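Local coordinates for protein lytic Polysaccharide Monooxygenase (Phytophthora infestans, PDB 6Z5Y) that is the copper-dependent catalytic domain of a secreted monooxygenase that probably cleaves plant pectin oxidatively during infection, at residues Asp61-Pro64 with Val65-Glu68. Residues are numbered along the deposited sequence; the frame is centred on the assembly and turned at random.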
ATOM      1  N   ASP A  61      -6.198  -5.191  -8.092  1.00  8.60           N
ATOM      2  CA  ASP A  61      -6.605  -4.536  -9.337  1.00  9.21           C
ATOM      3  C   ASP A  61      -7.681  -5.371 -10.033  1.00  9.65           C
ATOM      4  O   ASP A  61      -7.525  -6.564 -10.260  1.00 10.74           O
ATOM      5  CB  ASP A  61      -5.428  -4.377 -10.277  1.00  8.94           C
ATOM      6  CG  ASP A  61      -4.531  -3.183 -10.045  1.00  8.81           C
ATOM      7  OD1 ASP A  61      -4.785  -2.397  -9.094  1.00 10.26           O
ATOM      8  OD2 ASP A  61      -3.602  -3.012 -10.879  1.00  9.87           O
ATOM      9  N   GLY A  62      -8.768  -4.721 -10.400  1.00 10.36           N
ATOM     10  CA  GLY A  62      -9.855  -5.386 -11.116  1.00 11.69           C
ATOM     11  C   GLY A  62     -10.699  -6.306 -10.259  1.00 11.36           C
ATOM     12  O   GLY A  62     -11.576  -7.001 -10.807  1.00 14.16           O
ATOM     13  N   ASN A  63     -10.455  -6.356  -8.973  1.00 10.48           N
ATOM     14  CA  ASN A  63     -11.192  -7.275  -8.093  1.00  9.68           C
ATOM     15  C   ASN A  63     -12.201  -6.464  -7.327  1.00  9.04           C
ATOM     16  O   ASN A  63     -11.835  -5.646  -6.488  1.00  9.87           O
ATOM     17  CB  ASN A  63     -10.241  -7.948  -7.136  1.00 11.46           C
ATOM     18  CG  ASN A  63     -10.897  -8.926  -6.228  1.00 11.53           C
ATOM     19  OD1 ASN A  63     -12.139  -8.928  -6.105  1.00 11.04           O
ATOM     20  ND2 ASN A  63     -10.027  -9.667  -5.559  1.00 15.00           N
ATOM     21  N   PRO A  64     -13.502  -6.600  -7.621  1.00  9.85           N
ATOM     22  CA  PRO A  64     -14.443  -5.615  -7.059  1.00 12.30           C
ATOM     23  C   PRO A  64     -14.524  -5.584  -5.544  1.00  8.78           C
ATOM     24  O   PRO A  64     -14.861  -4.531  -5.039  1.00  9.17           O
ATOM     25  CB  PRO A  64     -15.764  -5.926  -7.701  1.00 15.10           C
ATOM     26  CG  PRO A  64     -15.597  -7.337  -8.166  1.00 15.20           C
ATOM     27  CD  PRO A  64     -14.134  -7.592  -8.494  1.00 11.47           C
ATOM     28  N   VAL A  65     -14.207  -6.663  -4.850  1.00  8.30           N
ATOM     29  CA  VAL A  65     -14.342  -6.596  -3.386  1.00  8.33           C
ATOM     30  C   VAL A  65     -13.302  -5.670  -2.784  1.00  8.15           C
ATOM     31  O   VAL A  65     -13.455  -5.312  -1.614  1.00  8.53           O
ATOM     32  CB  VAL A  65     -14.351  -7.945  -2.664  1.00 10.24           C
ATOM     33  CG1 VAL A  65     -15.513  -8.787  -3.105  1.00 12.09           C
ATOM     34  CG2 VAL A  65     -13.017  -8.643  -2.724  1.00 10.38           C
ATOM     35  N   PHE A  66     -12.277  -5.280  -3.539  1.00  7.94           N
ATOM     36  CA  PHE A  66     -11.277  -4.329  -3.026  1.00  8.78           C
ATOM     37  C   PHE A  66     -11.679  -2.888  -3.289  1.00  8.41           C
ATOM     38  O   PHE A  66     -10.951  -1.997  -2.836  1.00  9.04           O
ATOM     39  CB  PHE A  66      -9.885  -4.674  -3.537  1.00  8.54           C
ATOM     40  CG  PHE A  66      -9.352  -5.886  -2.862  1.00  8.77           C
ATOM     41  CD1 PHE A  66      -8.846  -5.745  -1.590  1.00 11.74           C
ATOM     42  CD2 PHE A  66      -9.405  -7.144  -3.410  1.00  9.81           C
ATOM     43  CE1 PHE A  66      -8.323  -6.817  -0.904  1.00 14.42           C
ATOM     44  CE2 PHE A  66      -8.911  -8.234  -2.718  1.00 12.49           C
ATOM     45  CZ  PHE A  66      -8.369  -8.061  -1.456  1.00 12.99           C
ATOM     46  N   GLY A  67     -12.794  -2.634  -3.946  1.00  8.81           N
ATOM     47  CA  GLY A  67     -13.322  -1.280  -4.047  1.00  9.15           C
ATOM     48  C   GLY A  67     -12.606  -0.439  -5.077  1.00  8.49           C
ATOM     49  O   GLY A  67     -11.803  -0.903  -5.888  1.00  9.30           O
ATOM     50  N   GLU A  68     -12.906   0.852  -5.028  1.00  9.36           N
ATOM     51  CA  GLU A  68     -12.552   1.848  -6.051  0.60 11.02           C
ATOM     52  C   GLU A  68     -11.037   1.825  -6.310  1.00  9.67           C
ATOM     53  O   GLU A  68     -10.227   1.921  -5.352  1.00  9.34           O
ATOM     54  CB  GLU A  68     -12.923   3.239  -5.526  0.60 14.25           C
ATOM     55  CG  GLU A  68     -14.329   3.728  -5.803  0.60 17.57           C
ATOM     56  CD  GLU A  68     -14.365   5.221  -5.513  0.60 20.21           C
ATOM     57  OE1 GLU A  68     -13.629   5.975  -6.195  0.60 23.62           O
ATOM     58  OE2 GLU A  68     -15.070   5.612  -4.568  0.60 28.27           O
TER
HETATM   59  O   HOH W   1     -10.834  -3.141  -7.032  1.00 11.58           O
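N63 reaches forward to V65 and F66 with both its side-chain amide and its backbone carbonyl. Its CG lies anti to the backbone N (chi1 -178°), which carries the amide ahead over the start of the turn. There OD1 accepts a weak bond from V65 N at 3.3 Å and also touches V65 CG2. The other branch, ND2, sits at the edge of the F66 ring near the ring plane, 3.4 Å from CE2, with amide and ring planes turned 81° apart. ND2 also bonds L59 O, which ties the amide back to helix 56-60, and an oxygen of a triethylene glycol probably from the crystallisation liquor. N63 O accepts a hydrogen bond from F66 N at 3.0 Å, and a water lies within hydrogen-bonding distance of N63 O (2.8 Å) and of G67 O. P64 then directs its O to G67 N at 3.0 Å, repeating the same spacing one residue on. F66 is buried, its side chain packed against L59 and M60 of helix 56-60 and against I23, W161 and A163 of the five-stranded sheet. G67, with positive phi, leads the chain out of the helical turn. An Asx turn at N63 thus opens two consecutive type I β-turns, a short 3-10 turn on the domain surface, away from the copper site.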